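Local coordinates for nuclear polyadenylated RNA-binding protein NAB2 (Saccharomyces cerevisiae, PDB 2V75) that binds the poly(A) tails of nuclear transcripts, protecting them from the exosome, and helps control tail length and mRNA export, for which this N-terminal domain is required, at residues Glu8-Ile13 / Phe73-Leu78; Val12-Lys17 / Ala65-Thr70; Phe24-Lys29 / Phe56-Arg61; Glu33-Leu38 / Asp50-Leu55. One frame throughout, in Å; residues are numbered along the deposited sequence.

The four contacts tie together the helical N-terminal domain of Nab2, which is required for nuclear export of poly(A) RNA. Contacts 1 and 2 are successive levels of one interface, helix 7-18 against helix 61-79; their centres lie 9 Å apart and they share I13. Contact 4 pairs helix 28-40 with helix 45-55 and meets contact 2 in the core, where L52 CD1 lies 3.3 Å from V68 CG2 and I35 CD1 touches V14 and V67. Contact 3, about 20 Å from contact 1 centre to centre, lies across the chain's centre from it; there two loops meet, and the salt bridge R61 NH2 to D50 OD1 links it to contact 4.

Contact 1 of 4, residues Glu8-Ile13 / Phe73-Leu78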
loop_
_atom_site.group_PDB
_atom_site.type_symbol
_atom_site.label_atom_id
_atom_site.label_comp_id
_atom_site.label_asym_id
_atom_site.label_seq_id
_atom_site.Cartn_x
_atom_site.Cartn_y
_atom_site.Cartn_z
ATOM N N GLU A 8 -10.713 1.689 -5.488
ATOM C CA GLU A 8 -10.550 3.126 -5.265
ATOM C C GLU A 8 -10.228 3.391 -3.797
ATOM O O GLU A 8 -9.317 4.150 -3.474
ATOM C CB GLU A 8 -11.779 3.919 -5.746
ATOM C CG GLU A 8 -11.942 3.985 -7.267
ATOM C CD GLU A 8 -10.695 4.485 -7.998
ATOM O OE1 GLU A 8 -10.231 5.611 -7.725
ATOM O OE2 GLU A 8 -10.167 3.761 -8.869
ATOM N N ASN A 9 -10.909 2.708 -2.895
ATOM C CA ASN A 9 -10.559 2.818 -1.484
ATOM C C ASN A 9 -9.188 2.238 -1.144
ATOM O O ASN A 9 -8.506 2.751 -0.260
ATOM C CB ASN A 9 -11.630 2.188 -0.615
ATOM C CG ASN A 9 -12.840 3.089 -0.466
ATOM O OD1 ASN A 9 -12.728 4.315 -0.577
ATOM N ND2 ASN A 9 -14.004 2.494 -0.234
ATOM N N LEU A 10 -8.780 1.176 -1.825
ATOM C CA LEU A 10 -7.435 0.659 -1.586
ATOM C C LEU A 10 -6.333 1.650 -1.978
ATOM O O LEU A 10 -5.341 1.801 -1.277
ATOM C CB LEU A 10 -7.254 -0.687 -2.285
ATOM C CG LEU A 10 -6.025 -1.422 -1.795
ATOM C CD1 LEU A 10 -6.008 -1.734 -0.289
ATOM C CD2 LEU A 10 -5.823 -2.698 -2.610
ATOM N N LYS A 11 -6.537 2.356 -3.078
ATOM C CA LYS A 11 -5.538 3.325 -3.537
ATOM C C LYS A 11 -5.432 4.430 -2.502
ATOM O O LYS A 11 -4.354 4.876 -2.160
ATOM C CB LYS A 11 -5.933 3.875 -4.883
ATOM C CG LYS A 11 -5.741 2.948 -6.089
ATOM C CD LYS A 11 -6.167 3.717 -7.368
ATOM C CE LYS A 11 -6.545 2.783 -8.489
ATOM N NZ LYS A 11 -7.387 3.478 -9.478
ATOM N N VAL A 12 -6.557 4.822 -1.933
ATOM C CA VAL A 12 -6.533 5.844 -0.865
ATOM C C VAL A 12 -5.835 5.319 0.373
ATOM O O VAL A 12 -4.951 5.957 0.945
ATOM C CB VAL A 12 -7.928 6.319 -0.488
ATOM C CG1 VAL A 12 -7.890 7.113 0.822
ATOM C CG2 VAL A 12 -8.546 7.192 -1.594
ATOM N N ILE A 13 -6.112 4.070 0.731
ATOM C CA ILE A 13 -5.524 3.481 1.942
ATOM C C ILE A 13 -4.032 3.320 1.809
ATOM O O ILE A 13 -3.262 3.593 2.727
ATOM C CB ILE A 13 -6.161 2.115 2.266
ATOM C CG1 ILE A 13 -7.550 2.337 2.873
ATOM C CG2 ILE A 13 -5.276 1.276 3.214
ATOM C CD1 ILE A 13 -8.389 1.024 2.850
ATOM N N PHE A 73 -3.549 -6.756 3.588
ATOM C CA PHE A 73 -4.337 -6.842 4.775
ATOM C C PHE A 73 -5.600 -5.982 4.696
ATOM O O PHE A 73 -6.738 -6.435 4.974
ATOM C CB PHE A 73 -3.458 -6.521 5.987
ATOM C CG PHE A 73 -3.976 -7.077 7.274
ATOM C CD1 PHE A 73 -3.533 -8.291 7.809
ATOM C CD2 PHE A 73 -4.959 -6.378 7.950
ATOM C CE1 PHE A 73 -4.032 -8.762 9.011
ATOM C CE2 PHE A 73 -5.476 -6.848 9.160
ATOM C CZ PHE A 73 -5.000 -8.041 9.685
ATOM N N ALA A 74 -5.423 -4.724 4.306
ATOM C CA ALA A 74 -6.523 -3.774 4.150
ATOM C C ALA A 74 -7.560 -4.253 3.117
ATOM O O ALA A 74 -8.762 -4.164 3.381
ATOM C CB ALA A 74 -5.983 -2.418 3.758
ATOM N N LEU A 75 -7.093 -4.814 2.004
ATOM C CA LEU A 75 -7.974 -5.370 0.982
ATOM C C LEU A 75 -8.869 -6.474 1.571
ATOM O O LEU A 75 -10.074 -6.495 1.331
ATOM C CB LEU A 75 -7.130 -5.877 -0.204
ATOM C CG LEU A 75 -7.894 -6.519 -1.370
ATOM C CD1 LEU A 75 -8.966 -5.554 -1.933
ATOM C CD2 LEU A 75 -6.895 -7.005 -2.457
ATOM N N GLU A 76 -8.284 -7.415 2.323
ATOM C CA GLU A 76 -9.017 -8.492 2.915
ATOM C C GLU A 76 -10.042 -7.935 3.870
ATOM O O GLU A 76 -11.211 -8.304 3.829
ATOM C CB GLU A 76 -8.070 -9.440 3.656
ATOM C CG GLU A 76 -8.794 -10.606 4.303
ATOM C CD GLU A 76 -9.654 -11.411 3.331
ATOM O OE1 GLU A 76 -9.268 -11.594 2.153
ATOM O OE2 GLU A 76 -10.692 -11.918 3.790
ATOM N N ALA A 77 -9.618 -6.973 4.688
ATOM C CA ALA A 77 -10.504 -6.324 5.647
ATOM C C ALA A 77 -11.690 -5.676 4.964
ATOM O O ALA A 77 -12.842 -5.855 5.351
ATOM C CB ALA A 77 -9.754 -5.311 6.488
ATOM N N LEU A 78 -11.414 -4.925 3.905
ATOM C CA LEU A 78 -12.479 -4.388 3.104
ATOM C C LEU A 78 -13.486 -5.450 2.604
ATOM O O LEU A 78 -14.702 -5.238 2.720
ATOM C CB LEU A 78 -11.893 -3.632 1.924
ATOM C CG LEU A 78 -11.180 -2.314 2.256
ATOM C CD1 LEU A 78 -10.465 -1.891 0.990
ATOM C CD2 LEU A 78 -12.224 -1.240 2.717
#
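Helices 8-13 and 73-78 run roughly antiparallel, 141° between their directions and 10.2 Å between axes at closest approach, the CA atoms of L10 and L75 being the nearest pair. This is helix-helix packing inside the all-helical, PWI-like N-terminal domain of Nab2, and it joins the first helix, 7-18, to the longest, 61-79. The small side chain of A74 points at helix 8-13 and receives two neighbours. I13 sets CG2 3.8 Å from A74 CB, and L10 brings CD1 to 4.1 Å from the same carbon. L10 does not point straight across from its backbone; with CG anti to the backbone N (chi1 -166°), its two methyls reach the other helix. CD1 lies beside the A74-L75 backbone, while CD2 passes 4.2 Å from L75 CB, the two leucine side chains crossing at about a right angle. The side chains that meet are all apolar, and most are buried. Helix 84-93 closes over one flank, where I87 touches both I13 and L78, and helix 28-40 borders the other through V36 on L10 and I39 on L75. On the far side of helix 8-13, K11 NZ bridges to E8 OE2 at 2.9 Å, one turn back, away from the apolar seam. Nearer the C-terminal end of helix 61-79, I13 and L78 extend toward each other tip to tip, their CD1 methyls 4.0 Å apart.

Contact 2 of 4, residues Val12-Lys17 / Ala65-Thr70; sequences VIVAEK and ANVVQT
A partly buried helix-helix contact near the centre of the domain, this is the second level of the antiparallel pair formed by helices 7-18 and 61-79. The short segments 12-17 and 65-70 run at 149° to each other, with axes 10.1 Å apart. Deepest in the contact, V14 CG1 meets V67 CG1 at 4.2 Å, and I35 of helix 28-40 packs on both valines. K17 carries the outer part. With chi1 at 178°, K17 CG lies 4.1 Å from V67 CG2; the bend at chi2 (66°) then sends CD, CE and NZ on past T70 toward N66. K17 CE comes within 3.7 Å of T70 OG1, and the K17 side chain crosses that of N66 at about a right angle, bringing NZ to its amide. The modelled bond from K17 NZ to N66 OD1 is very short, and the position of OD1 is doubtful. The hydroxyl of T70 is turned back to its own helix: OG1 donates to N66 O at 2.8 Å, meeting it from the face opposite T70 N. K17 thus sets its CG methylene against apolar V67 and carries its ammonium group to the polar margin made by N66 and T70, though the detail of its pairing there stays uncertain.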
loop_
_atom_site.group_PDB
_atom_site.type_symbol
_atom_site.label_atom_id
_atom_site.label_comp_id
_atom_site.label_asym_id
_atom_site.label_seq_id
_atom_site.Cartn_x
_atom_site.Cartn_y
_atom_site.Cartn_z
ATOM N N VAL A 12 -6.557 4.822 -1.933
ATOM C CA VAL A 12 -6.533 5.844 -0.865
ATOM C C VAL A 12 -5.835 5.319 0.373
ATOM O O VAL A 12 -4.951 5.957 0.945
ATOM C CB VAL A 12 -7.928 6.319 -0.488
ATOM C CG1 VAL A 12 -7.890 7.113 0.822
ATOM C CG2 VAL A 12 -8.546 7.192 -1.594
ATOM N N ILE A 13 -6.112 4.070 0.731
ATOM C CA ILE A 13 -5.524 3.481 1.942
ATOM C C ILE A 13 -4.032 3.320 1.809
ATOM O O ILE A 13 -3.262 3.593 2.727
ATOM C CB ILE A 13 -6.161 2.115 2.266
ATOM C CG1 ILE A 13 -7.550 2.337 2.873
ATOM C CG2 ILE A 13 -5.276 1.276 3.214
ATOM C CD1 ILE A 13 -8.389 1.024 2.850
ATOM N N VAL A 14 -3.592 2.935 0.626
ATOM C CA VAL A 14 -2.141 2.835 0.365
ATOM C C VAL A 14 -1.433 4.205 0.416
ATOM O O VAL A 14 -0.386 4.343 1.054
ATOM C CB VAL A 14 -1.900 2.077 -0.958
ATOM C CG1 VAL A 14 -0.377 2.067 -1.349
ATOM C CG2 VAL A 14 -2.375 0.633 -0.842
ATOM N N ALA A 15 -2.020 5.201 -0.237
ATOM C CA ALA A 15 -1.569 6.584 -0.116
ATOM C C ALA A 15 -1.468 7.060 1.337
ATOM O O ALA A 15 -0.535 7.771 1.686
ATOM C CB ALA A 15 -2.456 7.526 -0.979
ATOM N N GLU A 16 -2.433 6.703 2.181
ATOM C CA GLU A 16 -2.405 7.133 3.570
ATOM C C GLU A 16 -1.194 6.522 4.288
ATOM O O GLU A 16 -0.518 7.181 5.101
ATOM C CB GLU A 16 -3.713 6.757 4.279
ATOM C CG GLU A 16 -4.897 7.454 3.729
ATOM C CD GLU A 16 -4.934 8.928 4.055
ATOM O OE1 GLU A 16 -4.486 9.374 5.140
ATOM O OE2 GLU A 16 -5.584 9.655 3.282
ATOM N N LYS A 17 -0.941 5.266 3.975
ATOM C CA LYS A 17 0.207 4.543 4.558
ATOM C C LYS A 17 1.521 5.172 4.105
ATOM O O LYS A 17 2.378 5.527 4.927
ATOM C CB LYS A 17 0.126 3.077 4.191
ATOM C CG LYS A 17 1.307 2.203 4.693
ATOM C CD LYS A 17 1.375 2.095 6.176
ATOM C CE LYS A 17 2.547 1.159 6.517
ATOM N NZ LYS A 17 2.568 0.767 7.921
ATOM N N ALA A 65 7.971 -3.698 2.028
ATOM C CA ALA A 65 7.278 -4.857 2.558
ATOM C C ALA A 65 6.169 -4.517 3.564
ATOM O O ALA A 65 5.077 -5.077 3.512
ATOM C CB ALA A 65 8.267 -5.880 3.154
ATOM N N ASN A 66 6.428 -3.595 4.476
ATOM C CA ASN A 66 5.395 -3.130 5.378
ATOM C C ASN A 66 4.193 -2.556 4.645
ATOM O O ASN A 66 3.054 -2.844 5.022
ATOM C CB ASN A 66 5.965 -2.085 6.298
ATOM C CG ASN A 66 4.924 -1.606 7.307
ATOM O OD1 ASN A 66 4.660 -0.412 7.441
ATOM N ND2 ASN A 66 4.336 -2.567 8.036
ATOM N N VAL A 67 4.454 -1.740 3.640
ATOM C CA VAL A 67 3.405 -1.068 2.870
ATOM C C VAL A 67 2.617 -2.142 2.143
ATOM O O VAL A 67 1.383 -2.137 2.177
ATOM C CB VAL A 67 3.934 -0.067 1.867
ATOM C CG1 VAL A 67 2.769 0.453 0.948
ATOM C CG2 VAL A 67 4.670 1.081 2.619
ATOM N N VAL A 68 3.326 -3.048 1.482
ATOM C CA VAL A 68 2.646 -4.148 0.773
ATOM C C VAL A 68 1.791 -5.056 1.709
ATOM O O VAL A 68 0.618 -5.414 1.413
ATOM C CB VAL A 68 3.649 -4.923 -0.136
ATOM C CG1 VAL A 68 2.963 -6.155 -0.687
ATOM C CG2 VAL A 68 4.216 -3.987 -1.266
ATOM N N GLN A 69 2.359 -5.501 2.823
ATOM C CA GLN A 69 1.631 -6.226 3.864
ATOM C C GLN A 69 0.362 -5.497 4.288
ATOM O O GLN A 69 -0.719 -6.059 4.376
ATOM C CB GLN A 69 2.584 -6.459 5.052
ATOM C CG GLN A 69 3.632 -7.470 4.724
ATOM C CD GLN A 69 4.612 -7.683 5.873
ATOM O OE1 GLN A 69 4.526 -6.980 6.880
ATOM N NE2 GLN A 69 5.540 -8.613 5.705
ATOM N N THR A 70 0.468 -4.196 4.532
ATOM C CA THR A 70 -0.681 -3.432 4.950
ATOM C C THR A 70 -1.757 -3.352 3.858
ATOM O O THR A 70 -2.950 -3.498 4.149
ATOM C CB THR A 70 -0.262 -1.990 5.256
ATOM O OG1 THR A 70 0.675 -2.027 6.321
ATOM C CG2 THR A 70 -1.467 -1.081 5.604
#

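Contact 3 of 4, residues Phe24-Lys29 / Phe56-Arg61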
loop_
_atom_site.group_PDB
_atom_site.type_symbol
_atom_site.label_atom_id
_atom_site.label_comp_id
_atom_site.label_asym_id
_atom_site.label_seq_id
_atom_site.Cartn_x
_atom_site.Cartn_y
_atom_site.Cartn_z
ATOM N N PHE A 24 9.875 9.793 2.733
ATOM C CA PHE A 24 9.378 9.224 1.507
ATOM C C PHE A 24 9.223 10.305 0.448
ATOM O O PHE A 24 8.356 11.173 0.572
ATOM C CB PHE A 24 8.039 8.563 1.764
ATOM C CG PHE A 24 7.556 7.752 0.611
ATOM C CD1 PHE A 24 7.947 6.442 0.454
ATOM C CD2 PHE A 24 6.717 8.314 -0.318
ATOM C CE1 PHE A 24 7.522 5.719 -0.614
ATOM C CE2 PHE A 24 6.295 7.603 -1.382
ATOM C CZ PHE A 24 6.696 6.317 -1.544
ATOM N N ASN A 25 10.041 10.231 -0.596
ATOM C CA ASN A 25 10.152 11.337 -1.556
ATOM C C ASN A 25 9.380 11.170 -2.879
ATOM O O ASN A 25 9.272 12.104 -3.683
ATOM C CB ASN A 25 11.638 11.657 -1.815
ATOM C CG ASN A 25 12.194 11.014 -3.078
ATOM O OD1 ASN A 25 12.086 9.807 -3.282
ATOM N ND2 ASN A 25 12.835 11.829 -3.920
ATOM N N GLU A 26 8.793 9.997 -3.070
ATOM C CA GLU A 26 8.266 9.600 -4.364
ATOM C C GLU A 26 6.821 10.072 -4.539
ATOM O O GLU A 26 6.159 10.444 -3.584
ATOM C CB GLU A 26 8.366 8.077 -4.458
ATOM C CG GLU A 26 9.790 7.530 -4.243
ATOM C CD GLU A 26 10.586 7.506 -5.535
ATOM O OE1 GLU A 26 10.234 8.278 -6.460
ATOM O OE2 GLU A 26 11.542 6.705 -5.620
ATOM N N ASP A 27 6.309 10.039 -5.764
ATOM C CA ASP A 27 4.953 10.484 -6.050
ATOM C C ASP A 27 4.021 9.475 -5.398
ATOM O O ASP A 27 3.957 8.312 -5.841
ATOM C CB ASP A 27 4.835 10.521 -7.577
ATOM C CG ASP A 27 3.489 10.969 -8.073
ATOM O OD1 ASP A 27 2.444 10.714 -7.440
ATOM O OD2 ASP A 27 3.471 11.566 -9.162
ATOM N N ILE A 28 3.305 9.899 -4.339
ATOM C CA ILE A 28 2.508 8.959 -3.543
ATOM C C ILE A 28 1.357 8.396 -4.373
ATOM O O ILE A 28 1.137 7.206 -4.332
ATOM C CB ILE A 28 1.996 9.623 -2.254
ATOM C CG1 ILE A 28 3.142 9.733 -1.251
ATOM C CG2 ILE A 28 0.860 8.852 -1.628
ATOM C CD1 ILE A 28 2.771 10.704 -0.076
ATOM N N LYS A 29 0.676 9.242 -5.133
ATOM C CA LYS A 29 -0.525 8.856 -5.871
ATOM C C LYS A 29 -0.101 7.789 -6.884
ATOM O O LYS A 29 -0.770 6.768 -7.052
ATOM C CB LYS A 29 -1.120 10.059 -6.558
ATOM C CG LYS A 29 -2.489 9.825 -7.178
ATOM C CD LYS A 29 -3.121 11.108 -7.758
ATOM C CE LYS A 29 -3.850 11.929 -6.693
ATOM N NZ LYS A 29 -4.767 11.070 -5.886
ATOM N N PHE A 56 11.905 1.863 -7.259
ATOM C CA PHE A 56 12.115 2.922 -6.282
ATOM C C PHE A 56 13.296 2.531 -5.370
ATOM O O PHE A 56 13.099 1.745 -4.476
ATOM C CB PHE A 56 10.853 3.088 -5.445
ATOM C CG PHE A 56 9.630 3.358 -6.303
ATOM C CD1 PHE A 56 9.507 4.564 -6.971
ATOM C CD2 PHE A 56 8.657 2.376 -6.447
ATOM C CE1 PHE A 56 8.375 4.822 -7.794
ATOM C CE2 PHE A 56 7.561 2.603 -7.282
ATOM C CZ PHE A 56 7.455 3.805 -7.944
ATOM N N ASP A 57 14.480 3.060 -5.646
ATOM C CA ASP A 57 15.666 2.825 -4.827
ATOM C C ASP A 57 15.794 3.751 -3.610
ATOM O O ASP A 57 16.716 3.591 -2.796
ATOM C CB ASP A 57 16.915 2.879 -5.684
ATOM C CG ASP A 57 17.035 4.165 -6.479
ATOM O OD1 ASP A 57 16.230 5.114 -6.237
ATOM O OD2 ASP A 57 17.928 4.209 -7.360
ATOM N N SER A 58 14.863 4.687 -3.480
ATOM C CA SER A 58 14.796 5.614 -2.356
ATOM C C SER A 58 14.040 5.062 -1.139
ATOM O O SER A 58 13.993 5.720 -0.096
ATOM C CB SER A 58 14.109 6.899 -2.859
ATOM O OG SER A 58 12.873 6.551 -3.514
ATOM N N VAL A 59 13.439 3.879 -1.292
ATOM C CA VAL A 59 12.631 3.219 -0.273
ATOM C C VAL A 59 13.210 1.829 -0.033
ATOM O O VAL A 59 13.450 1.044 -0.981
ATOM C CB VAL A 59 11.163 3.054 -0.686
ATOM C CG1 VAL A 59 10.259 2.732 0.631
ATOM C CG2 VAL A 59 10.734 4.316 -1.464
ATOM N N SER A 60 13.433 1.535 1.235
ATOM C CA SER A 60 13.998 0.237 1.618
ATOM C C SER A 60 13.035 -0.891 1.302
ATOM O O SER A 60 11.797 -0.713 1.289
ATOM C CB SER A 60 14.373 0.221 3.114
ATOM O OG SER A 60 13.193 0.292 3.878
ATOM N N ARG A 61 13.586 -2.085 1.088
ATOM C CA ARG A 61 12.730 -3.253 0.915
ATOM C C ARG A 61 11.914 -3.531 2.179
ATOM O O ARG A 61 10.735 -3.881 2.105
ATOM C CB ARG A 61 13.568 -4.452 0.460
ATOM C CG ARG A 61 12.843 -5.679 0.375
ATOM C CD ARG A 61 13.717 -6.834 -0.236
ATOM N NE ARG A 61 12.742 -7.827 -0.641
ATOM C CZ ARG A 61 12.393 -8.155 -1.885
ATOM N NH1 ARG A 61 13.014 -7.688 -2.962
ATOM N NH2 ARG A 61 11.425 -9.058 -2.006
HETATM O O HOH W 1 11.624 7.683 -0.620
#
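E26 and S58 meet where two loops come together at the surface of the domain: S58 OG donates to E26 OE2 over a very short 2.5 Å. The same carboxylate oxygen lies at the edge of the F56 ring, near its plane and 3.2 Å from CD1. The carboxylate itself is turned 77° from that ring. A bend at chi2 (-87°) curls the E26 chain so that its carboxylate can reach both partners. Beside this polar pair, the F24 ring approaches V59 obliquely, CE1 lying 3.6 Å from V59 CG2. N25 adds a side-chain approach from OD1 to S58 OG of 3.4 Å. Its backbone joins the other loop through a water, which accepts from N25 N at 3.0 Å and makes a weak bond to S58 O. In the next shell, V31 of helix 28-40 touches both E26 and F56, while L18 of helix 7-18 backs F24. Each loop leads into a helix through an N-cap: D27 OD1 takes the amide of Y30, and S60 OG that of T63. These caps fix the starts of helices 28-40 and 61-79, so the contact joins the entrances to two helices of the domain. R61, just past the second cap, forms a salt bridge with D50 of helix 45-55. The hydroxyl donating to E26 OE2 and the positive rim of the F56 ring would probably favour a charged carboxylate, whereas D57 OD1, 5.0 Å from E26 OE2, would partly oppose it.

Contact 4 of 4, residues Glu33-Leu38 / Asp50-Leu55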
loop_
_atom_site.group_PDB
_atom_site.type_symbol
_atom_site.label_atom_id
_atom_site.label_comp_id
_atom_site.label_asym_id
_atom_site.label_seq_id
_atom_site.Cartn_x
_atom_site.Cartn_y
_atom_site.Cartn_z
ATOM N N GLU A 33 -1.084 3.837 -6.978
ATOM C CA GLU A 33 -1.743 3.253 -8.146
ATOM C C GLU A 33 -0.985 2.019 -8.618
ATOM O O GLU A 33 -1.597 1.039 -9.064
ATOM C CB GLU A 33 -1.832 4.279 -9.261
ATOM C CG GLU A 33 -2.936 5.310 -9.020
ATOM C CD GLU A 33 -4.186 5.055 -9.859
ATOM O OE1 GLU A 33 -4.253 4.016 -10.564
ATOM O OE2 GLU A 33 -5.089 5.929 -9.840
ATOM N N TYR A 34 0.336 2.104 -8.583
ATOM C CA TYR A 34 1.151 1.011 -9.105
ATOM C C TYR A 34 0.960 -0.192 -8.178
ATOM O O TYR A 34 0.784 -1.321 -8.648
ATOM C CB TYR A 34 2.626 1.372 -9.132
ATOM C CG TYR A 34 3.434 0.590 -10.116
ATOM C CD1 TYR A 34 3.621 1.026 -11.398
ATOM C CD2 TYR A 34 3.982 -0.626 -9.785
ATOM C CE1 TYR A 34 4.365 0.278 -12.321
ATOM C CE2 TYR A 34 4.695 -1.361 -10.694
ATOM C CZ TYR A 34 4.877 -0.935 -11.963
ATOM O OH TYR A 34 5.622 -1.770 -12.786
ATOM N N ILE A 35 0.993 0.050 -6.881
ATOM C CA ILE A 35 0.774 -1.020 -5.902
ATOM C C ILE A 35 -0.565 -1.737 -6.087
ATOM O O ILE A 35 -0.637 -2.964 -6.172
ATOM C CB ILE A 35 0.981 -0.542 -4.449
ATOM C CG1 ILE A 35 2.467 -0.207 -4.224
ATOM C CG2 ILE A 35 0.412 -1.603 -3.461
ATOM C CD1 ILE A 35 2.734 0.382 -2.826
ATOM N N VAL A 36 -1.621 -0.969 -6.260
ATOM C CA VAL A 36 -2.924 -1.550 -6.442
ATOM C C VAL A 36 -3.042 -2.288 -7.760
ATOM O O VAL A 36 -3.683 -3.321 -7.811
ATOM C CB VAL A 36 -3.979 -0.468 -6.267
ATOM C CG1 VAL A 36 -5.356 -0.956 -6.737
ATOM C CG2 VAL A 36 -3.924 0.005 -4.807
ATOM N N LEU A 37 -2.395 -1.801 -8.820
ATOM C CA LEU A 37 -2.315 -2.524 -10.076
ATOM C C LEU A 37 -1.681 -3.908 -9.864
ATOM O O LEU A 37 -2.176 -4.902 -10.439
ATOM C CB LEU A 37 -1.480 -1.738 -11.101
ATOM C CG LEU A 37 -1.164 -2.406 -12.434
ATOM C CD1 LEU A 37 -2.390 -2.510 -13.313
ATOM C CD2 LEU A 37 -0.070 -1.644 -13.181
ATOM N N LEU A 38 -0.589 -3.948 -9.109
ATOM C CA LEU A 38 0.148 -5.212 -8.898
ATOM C C LEU A 38 -0.727 -6.178 -8.078
ATOM O O LEU A 38 -0.804 -7.347 -8.381
ATOM C CB LEU A 38 1.465 -4.933 -8.182
ATOM C CG LEU A 38 2.513 -4.225 -9.067
ATOM C CD1 LEU A 38 3.692 -3.765 -8.226
ATOM C CD2 LEU A 38 2.877 -5.135 -10.245
ATOM N N ASP A 50 9.248 -7.108 -4.668
ATOM C CA ASP A 50 10.262 -7.189 -5.725
ATOM C C ASP A 50 10.088 -6.117 -6.816
ATOM O O ASP A 50 11.049 -5.436 -7.156
ATOM C CB ASP A 50 10.228 -8.559 -6.397
ATOM C CG ASP A 50 10.891 -9.619 -5.591
ATOM O OD1 ASP A 50 11.578 -9.260 -4.604
ATOM O OD2 ASP A 50 10.741 -10.809 -5.982
ATOM N N GLU A 51 8.877 -5.969 -7.360
ATOM C CA GLU A 51 8.625 -5.073 -8.463
ATOM C C GLU A 51 8.821 -3.649 -7.974
ATOM O O GLU A 51 9.460 -2.851 -8.664
ATOM C CB GLU A 51 7.238 -5.298 -9.092
ATOM C CG GLU A 51 6.736 -4.258 -10.069
ATOM C CD GLU A 51 7.142 -4.522 -11.517
ATOM O OE1 GLU A 51 8.144 -5.249 -11.711
ATOM O OE2 GLU A 51 6.456 -4.006 -12.433
ATOM N N LEU A 52 8.319 -3.317 -6.790
ATOM C CA LEU A 52 8.446 -1.957 -6.265
ATOM C C LEU A 52 9.927 -1.582 -6.012
ATOM O O LEU A 52 10.361 -0.446 -6.264
ATOM C CB LEU A 52 7.653 -1.804 -4.971
ATOM C CG LEU A 52 6.139 -1.922 -5.094
ATOM C CD1 LEU A 52 5.448 -2.050 -3.667
ATOM C CD2 LEU A 52 5.667 -0.782 -5.904
ATOM N N ALA A 53 10.663 -2.541 -5.483
ATOM C CA ALA A 53 12.094 -2.376 -5.246
ATOM C C ALA A 53 12.867 -2.110 -6.529
ATOM O O ALA A 53 13.903 -1.423 -6.505
ATOM C CB ALA A 53 12.685 -3.578 -4.547
ATOM N N SER A 54 12.422 -2.718 -7.627
ATOM C CA SER A 54 12.990 -2.415 -8.926
ATOM C C SER A 54 12.690 -0.991 -9.432
ATOM O O SER A 54 13.436 -0.464 -10.207
ATOM C CB SER A 54 12.582 -3.465 -9.960
ATOM O OG SER A 54 11.303 -3.233 -10.492
ATOM N N LEU A 55 11.586 -0.393 -9.016
ATOM C CA LEU A 55 11.217 0.959 -9.412
ATOM C C LEU A 55 11.702 2.128 -8.536
ATOM O O LEU A 55 11.885 3.251 -9.018
ATOM C CB LEU A 55 9.699 1.042 -9.499
ATOM C CG LEU A 55 9.194 0.816 -10.935
ATOM C CD1 LEU A 55 9.374 -0.640 -11.331
ATOM C CD2 LEU A 55 7.736 1.237 -10.957
#
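Y34 opens the contact from helix 33-38, sending its ring across to three residues of segment 50-55. A chi1 of -157° carries the ring off beside the carbonyl carbon, where OH donates to E51 OE2 in a very short bond of 2.4 Å. The carboxylate is turned 30° from the ring plane, and E51 CG lies at the ring edge, 3.6 Å from Y34 CE2. One ring face receives L55: its CD2 methyl stands 3.8 Å from the centroid of the Y34 ring, 17° off the normal, a CH-pi contact offset toward the rim. The tyrosine is therefore gripped at its hydroxyl, along an edge and over a face. Next in sequence, I35 turns to the interior and crosses L52 at about a right angle, with its CG1 3.5 Å from L52 CD1. The two helices form an antiparallel pair, 149° between their directions and 11.0 Å between axes, joined by the short connection between helix 28-40 and helix 45-55 of this PWI-like helical domain. Helix 61-79 packs against the apolar side of the pair, V67 touching I35 while L64 and V68 touch L52; V14 of helix 7-18 also reaches I35. V36 takes no part and packs on L10 and K11 of helix 7-18. One turn after Y34, L38 points back across: its side chain crosses that of E51 at about a right angle, with L38 CD1 3.6 Å from E51 CG and 4.3 Å from L52 CD2.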